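Local coordinates for protein peptidoglycan-binding domain 1 (Burkholderia, PDB 5NM7) that probably cleaves bacterial peptidoglycan as a modular phage endolysin, joining a putative peptidoglycan-binding domain to a lysozyme-like N-acetylmuramidase domain, at residues Q88-A93 and R229-A234; R95-V100 and V252-A257; I121-L126 and A142-K147. One frame throughout, in Å; residues are numbered along the deposited sequence.

Contact 1. Residues Q88-A93 and R229-A234; sequences QVDLAA and RSKKWA
V89 and R229 bring the two backbones closest, their CA atoms 5.0 Å apart, where two helix ends meet. Q88 and K231, both with positive phi, are each the C-prime residue of a Schellman motif, ending helices 77-87 and 222-229 respectively; beyond them the chain turns into helices 91-101 and 233-241. One water bridges the backbones, accepting from D90 N and donating to R229 O. Beside this water D90 and K231 form a salt bridge, NZ giving a hydrogen bond of 2.9 Å to OD2 nearly along the carboxylate C-O direction. The lysine chain reaches it by bending at chi2 (100°) and chi3 (142°). R229 runs extended beside the turn: its CG packs at 3.5 Å on CG2 of V89, and its NH2 lies 3.8 Å from Q88 CB, while its NE bonds to the carbonyl of L87. Further along, CB of A93 meets the edge of the W233 ring, 3.7 Å from CH2. The contact therefore pins one helix-to-helix turn against another by charge, water and apolar packing. Helix 250-265 flanks it, with F258 touching K231 and L254 and E255 touching W233, while L228 of helix 222-229 packs on both V89 and W233.

Contact 2. Residues R95-V100 and V252-A257; sequences RAVNEV and VKLERA
A96 and A257 meet CB to CB at 3.7 Å in a helix-helix packing contact of the N-acetylmuramidase region, an Ala-Ala close approach where helices 91-101 and 250-265 cross. The short axes approach to 8.6 Å, and their N-to-C directions differ by 135°, nearer antiparallel than parallel. The CA atoms of A96 and A257 come to 5.0 Å, a closeness that two methyl side chains permit. Around the alanine pair the contact is mostly apolar and rests chiefly on L254 and V100. In L254, chi1 (-74°) swings CG beside the backbone N; CD1 runs on nearly anti to CA, and the other branch, CD2, is laid on the facing helix, 3.7 Å from CA of V97 and close to the carbonyl oxygen of A96. L254 CD2 also lies 3.8 Å from V100 CB, so one methyl touches A96, V97 and V100, about one turn of helix 91-101. Both methyls of V100 touch K253 CB; CG1, anti to the backbone N (chi1 175°), adds L254 CG, and CG2 adds A257 CB. Of the K253 side chain CB makes the contact, and the extended remainder leads away. E99 directs its carboxylate to partners further along helix 250-265, with OE2 in a salt bridge to R260 and OE1 hydrogen-bonded to Y261. Over the backbone of the second helix, CG2 of V100 lies 3.6 Å from the carbonyl oxygen of K253.

Contact 3. Residues I121-L126 and A142-K147; sequences IMYRQL and ALVNSK
Y123 and V144 bring their CA atoms to 5.3 Å where an irregular segment, 142-147, runs across one side of helix segment 121-126. V144 is the buried residue of the loop and presents both methyls to the helix. Its CG1 lies 4.0 Å from CA of Y123, near the edge of the tyrosine ring at CD1, and 3.9 Å from CD1 of L126; the valine crosses both side chains at about a right angle. Both methyls touch L126 CD1; CG2 also lies, more loosely, near CG of M122. The methionine otherwise offers its CB to the carbonyl oxygen of L143, which itself accepts a hydrogen bond from the hydroxyl of Y117.

Y123 carries the outer half of the contact. With CG anti to the backbone N (chi1 -179°), its ring extends alongside the loop toward S146. CB of S146 stands over one face, 4.0 Å above the ring plane and displaced toward the rim beside CD2 and CE2, while Y123 CB packs 3.8 Å from the carbonyl oxygen of N145. The Y123 side chain thus meets the loop by packing alone.

The loop also has bonds of its own. OD1 of N145 accepts from K147 N at 3.0 Å, closing an Asx turn; the donor sits 39° out of the carbonyl plane. N145 ND2 bonds to the carbonyl of P141, so both ends of the amide are held by nearby backbone, which should fix its rotation.

Helix 156-167 backs the contact: A164 touches M122, and I167 packs on both L126 and V144. Helix 119-128 and the loop 142-147 thus both rest on helix 156-167, with M122 reaching on to C171 and A172 of helix 169-174.

Contacts 1 and 2 form one neighbourhood, their centres 10 Å apart, and both use helix 91-101. They touch directly: W233 CE3 lies 3.5 Å from L254 CB. Their segments alternate along the chain, 88-93 and 95-100 first, then 229-234 and 252-257, so the start of the N-acetylmuramidase region is tied to consecutive helices 233-241 and 250-265 at its end. Contact 3 falls within the long intervening sequence. Its centre is 35 Å from that of contact 1 and 33 Å from that of contact 2, with nearest atoms about 21 Å away from either. The fold thus brings the beginning and the end of that region together, leaving contact 3 remote, between near neighbours in sequence.

Contact 1. Residues Q88-A93 and R229-A234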
loop_
_atom_site.group_PDB
_atom_site.type_symbol
_atom_site.label_atom_id
_atom_site.label_comp_id
_atom_site.label_asym_id
_atom_site.label_seq_id
_atom_site.Cartn_x
_atom_site.Cartn_y
_atom_site.Cartn_z
ATOM N N GLN A 88 17.440 0.565 -6.088
ATOM C CA GLN A 88 18.675 -0.173 -5.790
ATOM C C GLN A 88 18.609 -0.747 -4.373
ATOM O O GLN A 88 19.506 -0.577 -3.542
ATOM C CB GLN A 88 19.930 0.706 -6.017
ATOM C CG GLN A 88 20.093 1.153 -7.455
ATOM C CD GLN A 88 20.487 0.015 -8.367
ATOM O OE1 GLN A 88 21.536 -0.620 -8.166
ATOM N NE2 GLN A 88 19.587 -0.345 -9.294
ATOM N N VAL A 89 17.478 -1.394 -4.098
ATOM C CA VAL A 89 17.195 -2.024 -2.817
ATOM C C VAL A 89 16.961 -3.504 -3.132
ATOM O O VAL A 89 16.439 -3.862 -4.185
ATOM C CB VAL A 89 15.967 -1.343 -2.163
ATOM C CG1 VAL A 89 15.426 -2.141 -0.979
ATOM C CG2 VAL A 89 16.288 0.087 -1.720
ATOM N N ASP A 90 17.390 -4.361 -2.212
ATOM C CA ASP A 90 17.225 -5.787 -2.312
ATOM C C ASP A 90 15.708 -6.069 -2.491
ATOM O O ASP A 90 14.868 -5.438 -1.852
ATOM C CB ASP A 90 17.840 -6.452 -1.052
ATOM C CG ASP A 90 19.416 -6.470 -1.060
ATOM O OD1 ASP A 90 20.073 -6.282 -2.115
ATOM O OD2 ASP A 90 20.002 -6.703 0.014
ATOM N N LEU A 91 15.377 -6.951 -3.414
ATOM C CA LEU A 91 13.972 -7.248 -3.729
ATOM C C LEU A 91 13.212 -7.676 -2.472
ATOM O O LEU A 91 12.069 -7.233 -2.251
ATOM C CB LEU A 91 13.857 -8.331 -4.801
ATOM C CG LEU A 91 12.424 -8.824 -5.076
ATOM C CD1 LEU A 91 11.530 -7.684 -5.562
ATOM C CD2 LEU A 91 12.423 -9.977 -6.065
ATOM N N ALA A 92 13.858 -8.484 -1.624
ATOM C CA ALA A 92 13.238 -8.919 -0.375
ATOM C C ALA A 92 12.853 -7.736 0.507
ATOM O O ALA A 92 11.847 -7.775 1.218
ATOM C CB ALA A 92 14.152 -9.867 0.385
ATOM N N ALA A 93 13.674 -6.673 0.497
ATOM C CA ALA A 93 13.341 -5.482 1.252
ATOM C C ALA A 93 12.128 -4.752 0.695
ATOM O O ALA A 93 11.289 -4.242 1.461
ATOM C CB ALA A 93 14.542 -4.521 1.356
ATOM N N ARG A 229 17.872 0.899 2.060
ATOM C CA ARG A 229 18.897 0.129 1.391
ATOM C C ARG A 229 19.677 -0.710 2.371
ATOM O O ARG A 229 20.040 -1.827 2.030
ATOM C CB ARG A 229 19.857 1.041 0.635
ATOM C CG ARG A 229 19.246 1.566 -0.643
ATOM C CD ARG A 229 20.229 2.500 -1.315
ATOM N NE ARG A 229 19.777 2.909 -2.633
ATOM C CZ ARG A 229 20.297 3.926 -3.303
ATOM N NH1 ARG A 229 21.297 4.646 -2.779
ATOM N NH2 ARG A 229 19.835 4.226 -4.498
ATOM N N SER A 230 19.932 -0.152 3.554
ATOM C CA SER A 230 20.799 -0.777 4.561
ATOM C C SER A 230 19.953 -1.616 5.570
ATOM O O SER A 230 20.476 -2.106 6.571
ATOM C CB SER A 230 21.694 0.307 5.186
ATOM O OG SER A 230 20.996 1.168 6.093
ATOM N N LYS A 231 18.658 -1.773 5.271
ATOM C CA LYS A 231 17.718 -2.546 6.077
ATOM C C LYS A 231 17.685 -2.100 7.521
ATOM O O LYS A 231 17.663 -2.924 8.456
ATOM C CB LYS A 231 18.002 -4.042 5.955
ATOM C CG LYS A 231 17.974 -4.589 4.542
ATOM C CD LYS A 231 19.396 -4.738 3.996
ATOM C CE LYS A 231 19.558 -5.982 3.163
ATOM N NZ LYS A 231 20.958 -6.106 2.663
ATOM N N LYS A 232 17.757 -0.799 7.736
ATOM C CA LYS A 232 17.685 -0.221 9.073
ATOM C C LYS A 232 16.200 0.006 9.327
ATOM O O LYS A 232 15.652 1.100 9.128
ATOM C CB LYS A 232 18.466 1.066 9.186
ATOM C CG LYS A 232 19.965 0.911 9.034
ATOM C CD LYS A 232 20.580 2.273 9.353
ATOM C CE LYS A 232 22.029 2.440 9.029
ATOM N NZ LYS A 232 22.666 1.222 8.541
ATOM N N TRP A 233 15.539 -1.042 9.783
ATOM C CA TRP A 233 14.052 -1.036 9.762
ATOM C C TRP A 233 13.429 -0.086 10.729
ATOM O O TRP A 233 12.461 0.594 10.395
ATOM C CB TRP A 233 13.532 -2.431 9.991
ATOM C CG TRP A 233 13.979 -3.366 8.952
ATOM C CD1 TRP A 233 14.770 -4.453 9.146
ATOM C CD2 TRP A 233 13.701 -3.320 7.549
ATOM N NE1 TRP A 233 14.984 -5.091 7.968
ATOM C CE2 TRP A 233 14.357 -4.422 6.961
ATOM C CE3 TRP A 233 12.985 -2.460 6.739
ATOM C CZ2 TRP A 233 14.315 -4.687 5.599
ATOM C CZ3 TRP A 233 12.946 -2.723 5.369
ATOM C CH2 TRP A 233 13.585 -3.846 4.825
ATOM N N ALA A 234 14.028 0.049 11.919
ATOM C CA ALA A 234 13.471 0.973 12.897
ATOM C C ALA A 234 13.644 2.393 12.414
ATOM O O ALA A 234 12.746 3.217 12.556
ATOM C CB ALA A 234 14.119 0.773 14.269
HETATM O O HOH W 1 19.319 -3.285 -0.333
#

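Contact 2. Residues R95-V100 and V252-A257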
loop_
_atom_site.group_PDB
_atom_site.type_symbol
_atom_site.label_atom_id
_atom_site.label_comp_id
_atom_site.label_asym_id
_atom_site.label_seq_id
_atom_site.Cartn_x
_atom_site.Cartn_y
_atom_site.Cartn_z
ATOM N N ARG A 95 9.715 -6.228 -1.116
ATOM C CA ARG A 95 8.604 -7.087 -0.749
ATOM C C ARG A 95 8.159 -6.894 0.684
ATOM O O ARG A 95 6.956 -6.811 0.962
ATOM C CB ARG A 95 8.971 -8.549 -0.948
ATOM C CG ARG A 95 9.169 -8.949 -2.389
ATOM C CD ARG A 95 9.266 -10.476 -2.412
ATOM N NE ARG A 95 9.440 -11.030 -3.744
ATOM C CZ ARG A 95 8.487 -11.147 -4.683
ATOM N NH1 ARG A 95 7.231 -10.718 -4.484
ATOM N NH2 ARG A 95 8.799 -11.707 -5.846
ATOM N N ALA A 96 9.115 -6.768 1.620
ATOM C CA ALA A 96 8.791 -6.467 3.008
ATOM C C ALA A 96 8.104 -5.137 3.198
ATOM O O ALA A 96 7.134 -5.034 3.877
ATOM C CB ALA A 96 10.047 -6.527 3.866
ATOM N N VAL A 97 8.602 -4.082 2.551
ATOM C CA VAL A 97 7.949 -2.772 2.609
ATOM C C VAL A 97 6.551 -2.796 2.043
ATOM O O VAL A 97 5.627 -2.219 2.610
ATOM C CB VAL A 97 8.762 -1.703 1.880
ATOM C CG1 VAL A 97 7.983 -0.397 1.780
ATOM C CG2 VAL A 97 10.005 -1.441 2.687
ATOM N N ASN A 98 6.404 -3.440 0.908
ATOM C CA ASN A 98 5.089 -3.571 0.296
ATOM C C ASN A 98 4.120 -4.295 1.210
ATOM O O ASN A 98 2.992 -3.853 1.409
ATOM C CB ASN A 98 5.189 -4.288 -1.022
ATOM C CG ASN A 98 3.883 -4.269 -1.770
ATOM O OD1 ASN A 98 3.337 -3.203 -2.063
ATOM N ND2 ASN A 98 3.360 -5.443 -2.060
ATOM N N GLU A 99 4.554 -5.404 1.791
ATOM C CA GLU A 99 3.688 -6.134 2.720
ATOM C C GLU A 99 3.258 -5.336 3.928
ATOM O O GLU A 99 2.085 -5.366 4.329
ATOM C CB GLU A 99 4.377 -7.444 3.169
ATOM C CG GLU A 99 3.517 -8.315 4.088
ATOM C CD GLU A 99 4.188 -9.616 4.490
ATOM O OE1 GLU A 99 4.949 -10.169 3.708
ATOM O OE2 GLU A 99 3.947 -10.037 5.626
ATOM N N VAL A 100 4.198 -4.633 4.542
ATOM C CA VAL A 100 3.931 -3.974 5.795
ATOM C C VAL A 100 3.314 -2.594 5.611
ATOM O O VAL A 100 2.416 -2.204 6.379
ATOM C CB VAL A 100 5.222 -3.890 6.619
ATOM C CG1 VAL A 100 4.977 -3.104 7.881
ATOM C CG2 VAL A 100 5.713 -5.308 6.911
ATOM N N VAL A 252 9.466 -3.957 13.577
ATOM C CA VAL A 252 9.659 -5.372 13.673
ATOM C C VAL A 252 8.906 -6.134 12.616
ATOM O O VAL A 252 9.363 -7.152 12.146
ATOM C CB VAL A 252 9.279 -5.884 15.083
ATOM C CG1 VAL A 252 9.565 -7.377 15.185
ATOM C CG2 VAL A 252 10.077 -5.138 16.136
ATOM N N LYS A 253 7.733 -5.639 12.195
ATOM C CA LYS A 253 7.072 -6.274 11.068
ATOM C C LYS A 253 7.898 -6.231 9.795
ATOM O O LYS A 253 7.923 -7.207 9.055
ATOM C CB LYS A 253 5.678 -5.653 10.820
ATOM C CG LYS A 253 4.687 -6.063 11.905
ATOM C CD LYS A 253 3.368 -5.331 11.714
ATOM C CE LYS A 253 2.319 -5.896 12.660
ATOM N NZ LYS A 253 1.153 -4.985 12.693
ATOM N N LEU A 254 8.553 -5.098 9.534
ATOM C CA LEU A 254 9.439 -4.979 8.392
ATOM C C LEU A 254 10.591 -5.972 8.510
ATOM O O LEU A 254 10.867 -6.700 7.566
ATOM C CB LEU A 254 10.012 -3.565 8.257
ATOM C CG LEU A 254 9.000 -2.537 7.733
ATOM C CD1 LEU A 254 9.474 -1.124 8.023
ATOM C CD2 LEU A 254 8.789 -2.756 6.263
ATOM N N GLU A 255 11.206 -5.978 9.673
ATOM C CA GLU A 255 12.385 -6.863 9.941
ATOM C C GLU A 255 12.047 -8.310 9.715
ATOM O O GLU A 255 12.702 -9.015 8.934
ATOM C CB GLU A 255 12.891 -6.623 11.357
ATOM C CG GLU A 255 14.011 -7.518 11.935
ATOM C CD GLU A 255 13.937 -7.570 13.468
ATOM O OE1 GLU A 255 13.540 -6.591 14.188
ATOM O OE2 GLU A 255 14.289 -8.627 13.978
ATOM N N ARG A 256 10.949 -8.748 10.315
ATOM C CA ARG A 256 10.539 -10.140 10.191
ATOM C C ARG A 256 9.990 -10.520 8.819
ATOM O O ARG A 256 10.257 -11.609 8.323
ATOM C CB ARG A 256 9.633 -10.512 11.392
ATOM C CG ARG A 256 10.364 -10.128 12.690
ATOM C CD ARG A 256 10.176 -11.045 13.861
ATOM N NE ARG A 256 10.947 -10.535 15.008
ATOM C CZ ARG A 256 10.654 -10.732 16.295
ATOM N NH1 ARG A 256 9.581 -11.430 16.665
ATOM N NH2 ARG A 256 11.438 -10.206 17.224
ATOM N N ALA A 257 9.324 -9.595 8.118
ATOM C CA ALA A 257 8.961 -9.811 6.733
ATOM C C ALA A 257 10.163 -9.991 5.812
ATOM O O ALA A 257 10.174 -10.866 4.950
ATOM C CB ALA A 257 8.079 -8.664 6.205
#

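Contact 3. Residues I121-L126 and A142-K147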
loop_
_atom_site.group_PDB
_atom_site.type_symbol
_atom_site.label_atom_id
_atom_site.label_comp_id
_atom_site.label_asym_id
_atom_site.label_seq_id
_atom_site.Cartn_x
_atom_site.Cartn_y
_atom_site.Cartn_z
ATOM N N ILE A 121 -3.285 20.047 6.732
ATOM C CA ILE A 121 -2.478 20.330 5.575
ATOM C C ILE A 121 -3.211 21.280 4.624
ATOM O O ILE A 121 -2.576 22.119 3.965
ATOM C CB ILE A 121 -2.047 19.038 4.832
ATOM C CG1 ILE A 121 -1.305 18.081 5.784
ATOM C CG2 ILE A 121 -1.177 19.354 3.635
ATOM C CD1 ILE A 121 -0.072 18.676 6.451
ATOM N N MET A 122 -4.534 21.134 4.492
ATOM C CA MET A 122 -5.300 22.097 3.685
ATOM C C MET A 122 -5.078 23.516 4.227
ATOM O O MET A 122 -4.754 24.426 3.457
ATOM C CB MET A 122 -6.794 21.800 3.704
ATOM C CG MET A 122 -7.611 22.727 2.792
ATOM S SD MET A 122 -7.270 22.467 1.070
ATOM C CE MET A 122 -8.703 23.252 0.315
ATOM N N TYR A 123 -5.237 23.667 5.533
ATOM C CA TYR A 123 -4.950 24.920 6.231
ATOM C C TYR A 123 -3.584 25.488 5.800
ATOM O O TYR A 123 -3.461 26.653 5.390
ATOM C CB TYR A 123 -4.982 24.688 7.745
ATOM C CG TYR A 123 -4.709 25.937 8.548
ATOM C CD1 TYR A 123 -5.660 26.968 8.624
ATOM C CD2 TYR A 123 -3.494 26.112 9.210
ATOM C CE1 TYR A 123 -5.417 28.129 9.352
ATOM C CE2 TYR A 123 -3.244 27.267 9.942
ATOM C CZ TYR A 123 -4.205 28.267 10.010
ATOM O OH TYR A 123 -3.958 29.412 10.735
ATOM N N ARG A 124 -2.582 24.622 5.832
ATOM C CA ARG A 124 -1.223 24.980 5.476
ATOM C C ARG A 124 -1.073 25.406 4.003
ATOM O O ARG A 124 -0.385 26.390 3.700
ATOM C CB ARG A 124 -0.326 23.775 5.770
ATOM C CG ARG A 124 1.086 24.074 6.170
ATOM C CD ARG A 124 1.804 22.780 6.575
ATOM N NE ARG A 124 3.191 22.948 6.174
ATOM C CZ ARG A 124 4.112 23.650 6.843
ATOM N NH1 ARG A 124 3.847 24.205 8.025
ATOM N NH2 ARG A 124 5.335 23.767 6.330
ATOM N N GLN A 125 -1.705 24.671 3.089
ATOM C CA GLN A 125 -1.573 24.931 1.663
ATOM C C GLN A 125 -2.307 26.205 1.237
ATOM O O GLN A 125 -1.858 26.902 0.304
ATOM C CB GLN A 125 -2.041 23.733 0.814
ATOM C CG GLN A 125 -1.240 22.461 1.045
ATOM C CD GLN A 125 0.256 22.648 0.805
ATOM O OE1 GLN A 125 1.025 22.821 1.751
ATOM N NE2 GLN A 125 0.659 22.644 -0.458
ATOM N N LEU A 126 -3.416 26.497 1.912
ATOM C CA LEU A 126 -4.172 27.728 1.679
ATOM C C LEU A 126 -3.374 28.970 2.133
ATOM O O LEU A 126 -3.332 29.977 1.414
ATOM C CB LEU A 126 -5.525 27.680 2.398
ATOM C CG LEU A 126 -6.555 26.690 1.857
ATOM C CD1 LEU A 126 -7.682 26.441 2.855
ATOM C CD2 LEU A 126 -7.105 27.162 0.533
ATOM N N ALA A 142 -14.577 21.616 10.022
ATOM C CA ALA A 142 -14.360 20.193 9.762
ATOM C C ALA A 142 -13.369 19.943 8.619
ATOM O O ALA A 142 -12.734 18.878 8.578
ATOM C CB ALA A 142 -15.686 19.509 9.451
ATOM N N LEU A 143 -13.292 20.896 7.678
ATOM C CA LEU A 143 -12.478 20.787 6.460
ATOM C C LEU A 143 -11.190 21.560 6.450
ATOM O O LEU A 143 -10.263 21.237 5.707
ATOM C CB LEU A 143 -13.266 21.315 5.259
ATOM C CG LEU A 143 -14.450 20.498 4.813
ATOM C CD1 LEU A 143 -15.153 21.245 3.690
ATOM C CD2 LEU A 143 -14.011 19.120 4.344
ATOM N N VAL A 144 -11.158 22.658 7.191
ATOM C CA VAL A 144 -9.970 23.500 7.231
ATOM C C VAL A 144 -9.764 23.753 8.701
ATOM O O VAL A 144 -10.678 24.246 9.363
ATOM C CB VAL A 144 -10.161 24.840 6.492
ATOM C CG1 VAL A 144 -8.845 25.595 6.436
ATOM C CG2 VAL A 144 -10.694 24.628 5.087
ATOM N N ASN A 145 -8.591 23.384 9.213
ATOM C CA ASN A 145 -8.332 23.429 10.648
ATOM C C ASN A 145 -6.860 23.209 10.947
ATOM O O ASN A 145 -6.253 22.313 10.389
ATOM C CB ASN A 145 -9.157 22.342 11.342
ATOM C CG ASN A 145 -9.510 22.680 12.775
ATOM O OD1 ASN A 145 -8.687 23.183 13.531
ATOM N ND2 ASN A 145 -10.748 22.382 13.163
ATOM N N SER A 146 -6.280 23.999 11.852
ATOM C CA SER A 146 -4.897 23.763 12.291
ATOM C C SER A 146 -4.771 22.477 13.125
ATOM O O SER A 146 -3.686 21.939 13.270
ATOM C CB SER A 146 -4.354 24.970 13.076
ATOM O OG SER A 146 -5.029 25.115 14.317
ATOM N N LYS A 147 -5.884 22.021 13.689
ATOM C CA LYS A 147 -5.985 20.725 14.369
ATOM C C LYS A 147 -6.217 19.589 13.363
ATOM O O LYS A 147 -7.091 19.671 12.500
ATOM C CB LYS A 147 -7.151 20.713 15.364
ATOM C CG LYS A 147 -6.770 20.860 16.820
ATOM C CD LYS A 147 -7.991 21.388 17.578
ATOM C CE LYS A 147 -8.023 20.962 19.057
ATOM N NZ LYS A 147 -8.564 19.571 19.209
#